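Local coordinates for protein phosphoserine phosphatase (Thermococcus onnurineus, PDB 4AP9) that probably hydrolyses L-phosphoserine to serine and phosphate with the help of magnesium, as a phosphatase of the haloacid dehalogenase superfamily, at residues 54-57 against 58-62; 187-190 against 191-194. All coordinates share one frame; numbering follows the deposited sequence.

Contact 1: 54-57 against 58-62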
loop_
_atom_site.group_PDB
_atom_site.type_symbol
_atom_site.label_atom_id
_atom_site.label_comp_id
_atom_site.label_asym_id
_atom_site.label_seq_id
_atom_site.Cartn_x
_atom_site.Cartn_y
_atom_site.Cartn_z
ATOM N N ASP A 54 -2.640 -2.077 -31.042
ATOM C CA ASP A 54 -2.123 -2.332 -32.385
ATOM C C ASP A 54 -3.236 -2.149 -33.412
ATOM O O ASP A 54 -3.076 -1.426 -34.397
ATOM C CB ASP A 54 -1.526 -3.742 -32.471
ATOM C CG ASP A 54 -0.985 -4.065 -33.854
ATOM O OD1 ASP A 54 -0.525 -3.140 -34.545
ATOM O OD2 ASP A 54 -1.030 -5.250 -34.255
ATOM N N SER A 55 -4.375 -2.787 -33.164
ATOM C CA SER A 55 -5.508 -2.693 -34.074
ATOM C C SER A 55 -6.064 -1.266 -34.176
ATOM O O SER A 55 -6.381 -0.786 -35.268
ATOM C CB SER A 55 -6.611 -3.647 -33.642
ATOM O OG SER A 55 -7.597 -3.721 -34.649
ATOM N N LEU A 56 -6.174 -0.593 -33.037
ATOM C CA LEU A 56 -6.701 0.771 -33.010
ATOM C C LEU A 56 -5.843 1.714 -33.838
ATOM O O LEU A 56 -6.355 2.480 -34.654
ATOM C CB LEU A 56 -6.792 1.285 -31.569
ATOM C CG LEU A 56 -7.276 2.719 -31.371
ATOM C CD1 LEU A 56 -8.597 2.928 -32.123
ATOM C CD2 LEU A 56 -7.430 3.042 -29.881
ATOM N N LEU A 57 -4.529 1.659 -33.644
ATOM C CA LEU A 57 -3.666 2.599 -34.352
ATOM C C LEU A 57 -3.614 2.294 -35.842
ATOM O O LEU A 57 -3.421 3.196 -36.656
ATOM C CB LEU A 57 -2.264 2.631 -33.754
ATOM C CG LEU A 57 -2.224 3.146 -32.315
ATOM C CD1 LEU A 57 -0.785 3.300 -31.867
ATOM C CD2 LEU A 57 -2.988 4.484 -32.193
ATOM N N LYS A 58 -3.786 1.025 -36.206
ATOM C CA LYS A 58 -3.870 0.674 -37.630
ATOM C C LYS A 58 -5.139 1.243 -38.277
ATOM O O LYS A 58 -5.120 1.688 -39.430
ATOM C CB LYS A 58 -3.801 -0.846 -37.841
ATOM C CG LYS A 58 -2.403 -1.451 -37.697
ATOM C CD LYS A 58 -2.415 -2.946 -38.017
ATOM C CE LYS A 58 -1.009 -3.468 -38.355
ATOM N NZ LYS A 58 0.035 -3.101 -37.352
ATOM N N ARG A 59 -6.246 1.215 -37.541
ATOM C CA ARG A 59 -7.488 1.823 -38.009
ATOM C C ARG A 59 -7.305 3.336 -38.140
ATOM O O ARG A 59 -7.712 3.943 -39.130
ATOM C CB ARG A 59 -8.641 1.492 -37.054
ATOM C CG ARG A 59 -9.186 0.058 -37.238
ATOM C CD ARG A 59 -10.273 -0.295 -36.241
ATOM N NE ARG A 59 -9.713 -0.644 -34.933
ATOM C CZ ARG A 59 -10.294 -0.401 -33.769
ATOM N NH1 ARG A 59 -11.465 0.210 -33.710
ATOM N NH2 ARG A 59 -9.693 -0.755 -32.653
ATOM N N VAL A 60 -6.671 3.939 -37.144
ATOM C CA VAL A 60 -6.441 5.382 -37.161
ATOM C C VAL A 60 -5.638 5.782 -38.397
ATOM O O VAL A 60 -5.944 6.777 -39.054
ATOM C CB VAL A 60 -5.722 5.832 -35.900
ATOM C CG1 VAL A 60 -5.091 7.223 -36.092
ATOM C CG2 VAL A 60 -6.696 5.821 -34.750
ATOM N N GLY A 61 -4.628 4.974 -38.707
ATOM C CA GLY A 61 -3.780 5.183 -39.857
ATOM C C GLY A 61 -4.552 5.156 -41.161
ATOM O O GLY A 61 -4.269 5.936 -42.074
ATOM N N LEU A 62 -5.534 4.265 -41.242
ATOM C CA LEU A 62 -6.316 4.102 -42.458
ATOM C C LEU A 62 -7.302 5.245 -42.727
ATOM O O LEU A 62 -7.856 5.329 -43.823
ATOM C CB LEU A 62 -7.050 2.753 -42.462
ATOM C CG LEU A 62 -6.165 1.512 -42.627
ATOM C CD1 LEU A 62 -6.859 0.255 -42.140
ATOM C CD2 LEU A 62 -5.746 1.359 -44.072
#
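D54 and K58 form a salt bridge one turn apart on helix 52-62, with K58 NZ 2.9 Å from D54 OD1. D54 OD1 accepts through its syn lone pair, on the side of the other carboxylate oxygen. The lysine chain runs back along the helix and bends at the last torsion (chi4 51°), which turns NZ to the carboxylate. On the backbone, K58 N donates to D54 O. Helical bonds follow from R59 N to S55 O, from V60 N to L56 O at 2.9 Å, and from G61 N to L57 O. S55 O takes a second, weak bond from R59 NE at 3.4 Å, with an N-H...O angle of 144°. A bend at chi3 (-79°) folds the guanidinium back over the preceding turn. There L56 CD1 covers one face, off its centre, 3.9 Å from R59 NH2, and meets V60 CG2 at 4.3 Å. S55 OG bonds to L41 O on helix 36-47. R59 makes cation-pi contacts with W26 and with W52, which lines the pocket that holds 3-pyridinium-1-ylpropane-1-sulfonate in this structure, and so links the helix packing to that site. L57 and V60 pack on I134 of strand 130-135, and L57 also touches M3 of the second subunit and F195 of the third. The charge of the buried R59 is probably eased by the two rings and, weakly, by S55 O; K58 is matched by a carboxylate at a more exposed place.

Contact 2: 187-190 against 191-194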
loop_
_atom_site.group_PDB
_atom_site.type_symbol
_atom_site.label_atom_id
_atom_site.label_comp_id
_atom_site.label_asym_id
_atom_site.label_seq_id
_atom_site.Cartn_x
_atom_site.Cartn_y
_atom_site.Cartn_z
ATOM N N LYS A 187 -30.676 -8.259 -21.508
ATOM C CA LYS A 187 -30.914 -8.480 -22.938
ATOM C C LYS A 187 -30.656 -7.265 -23.817
ATOM O O LYS A 187 -30.181 -7.400 -24.944
ATOM C CB LYS A 187 -32.346 -8.966 -23.186
ATOM C CG LYS A 187 -32.632 -10.369 -22.687
ATOM C CD LYS A 187 -34.035 -10.808 -23.103
ATOM C CE LYS A 187 -34.460 -12.096 -22.413
ATOM N NZ LYS A 187 -35.880 -12.437 -22.728
ATOM N N ASP A 188 -30.995 -6.084 -23.312
ATOM C CA ASP A 188 -30.921 -4.864 -24.098
ATOM C C ASP A 188 -31.106 -3.680 -23.162
ATOM O O ASP A 188 -31.279 -3.860 -21.960
ATOM C CB ASP A 188 -31.996 -4.859 -25.194
ATOM C CG ASP A 188 -33.389 -5.138 -24.650
ATOM O OD1 ASP A 188 -33.643 -4.842 -23.461
ATOM O OD2 ASP A 188 -34.237 -5.653 -25.416
ATOM N N LEU A 189 -31.069 -2.472 -23.704
ATOM C CA LEU A 189 -31.109 -1.280 -22.865
ATOM C C LEU A 189 -32.404 -1.208 -22.069
ATOM O O LEU A 189 -32.423 -0.718 -20.944
ATOM C CB LEU A 189 -30.933 -0.029 -23.720
ATOM C CG LEU A 189 -30.918 1.335 -23.036
ATOM C CD1 LEU A 189 -29.804 1.405 -22.020
ATOM C CD2 LEU A 189 -30.743 2.428 -24.083
ATOM N N LYS A 190 -33.491 -1.699 -22.660
ATOM C CA LYS A 190 -34.784 -1.682 -21.993
ATOM C C LYS A 190 -34.721 -2.493 -20.703
ATOM O O LYS A 190 -35.151 -2.042 -19.643
ATOM C CB LYS A 190 -35.870 -2.235 -22.921
ATOM C CG LYS A 190 -37.229 -2.397 -22.263
ATOM C CD LYS A 190 -37.832 -1.045 -21.902
ATOM C CE LYS A 190 -39.050 -1.197 -20.988
ATOM N NZ LYS A 190 -40.269 -1.738 -21.671
ATOM N N GLU A 191 -34.172 -3.698 -20.800
ATOM C CA GLU A 191 -34.009 -4.556 -19.638
ATOM C C GLU A 191 -33.119 -3.877 -18.593
ATOM O O GLU A 191 -33.365 -3.989 -17.386
ATOM C CB GLU A 191 -33.407 -5.890 -20.081
ATOM C CG GLU A 191 -33.539 -7.023 -19.082
ATOM C CD GLU A 191 -33.304 -8.378 -19.730
ATOM O OE1 GLU A 191 -34.076 -8.734 -20.643
ATOM O OE2 GLU A 191 -32.354 -9.084 -19.330
ATOM N N LEU A 192 -32.092 -3.163 -19.051
ATOM C CA LEU A 192 -31.181 -2.487 -18.128
ATOM C C LEU A 192 -31.913 -1.387 -17.377
ATOM O O LEU A 192 -31.759 -1.248 -16.165
ATOM C CB LEU A 192 -29.971 -1.903 -18.864
ATOM C CG LEU A 192 -28.926 -1.202 -17.993
ATOM C CD1 LEU A 192 -28.316 -2.169 -16.982
ATOM C CD2 LEU A 192 -27.836 -0.574 -18.857
ATOM N N VAL A 193 -32.706 -0.602 -18.096
ATOM C CA VAL A 193 -33.512 0.436 -17.468
ATOM C C VAL A 193 -34.430 -0.182 -16.401
ATOM O O VAL A 193 -34.538 0.323 -15.289
ATOM C CB VAL A 193 -34.347 1.196 -18.512
ATOM C CG1 VAL A 193 -35.333 2.111 -17.839
ATOM C CG2 VAL A 193 -33.425 1.995 -19.433
ATOM N N ASP A 194 -35.072 -1.289 -16.754
ATOM C CA ASP A 194 -35.976 -1.972 -15.830
ATOM C C ASP A 194 -35.252 -2.444 -14.583
ATOM O O ASP A 194 -35.778 -2.353 -13.475
ATOM C CB ASP A 194 -36.656 -3.153 -16.515
ATOM C CG ASP A 194 -37.739 -2.714 -17.476
ATOM O OD1 ASP A 194 -38.186 -1.548 -17.376
ATOM O OD2 ASP A 194 -38.138 -3.533 -18.332
#
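An N-cap opens helix 189-197, with D188 at the cap position. D188 OD1 accepts from E191 N at 2.9 Å, and the bond is nearly straight at 167°. The amide meets this oxygen almost along its C-O axis. D188 CG sits between its own backbone N and carbonyl carbon (chi1 52°), and this turns the carboxylate forward, toward the first turn of the helix. The side chain of E191 accepts from the residue before the cap. It is extended, and OE2 accepts weakly from K187 N at 2.9 Å. OE1 lies alongside the lysine chain, 3.0 Å from K187 CG. The charged ends stay further apart, with K187 NZ 4.6 Å from E191 OE1. With an alanine here, K187 N would probably lose its weak acceptor and the lysine chain would be freer to turn. From L192 on, the main-chain bonds are helical: L192 N to D188 O, V193 N to L189 O, and D194 N to K190 O. K190 NZ stands 4.3 Å from D194 OD2, too far for a salt bridge. On the apolar side, L189 CD1 meets L192 CD2 at 4.2 Å. L189 and L192 pack on L87 of helix 82-93, and V193 touches E86 there. L192 also reaches V186 on strand 184-186 and I173 and V175 on strand 171-175.

Along the chain the two contacts come in series, and they neither nest nor cross. Contact 1 comes first, inside helix 52-62. Contact 2 follows much later, at the turn from strand 184-186 into helix 189-197. Each is local, so neither closes a long loop. Their centres are 32 Å apart, on opposite sides of the chain's centre, and their nearest atoms are about 22 Å apart. Contact 1 ties helix 52-62 to helices 25-33 and 36-47 and to strand 130-135, outermost on one side of the sheet within this chain. Contact 2 joins helix 189-197 to helix 82-93, to strand 184-186, outermost on the other side, and to its neighbour 171-175.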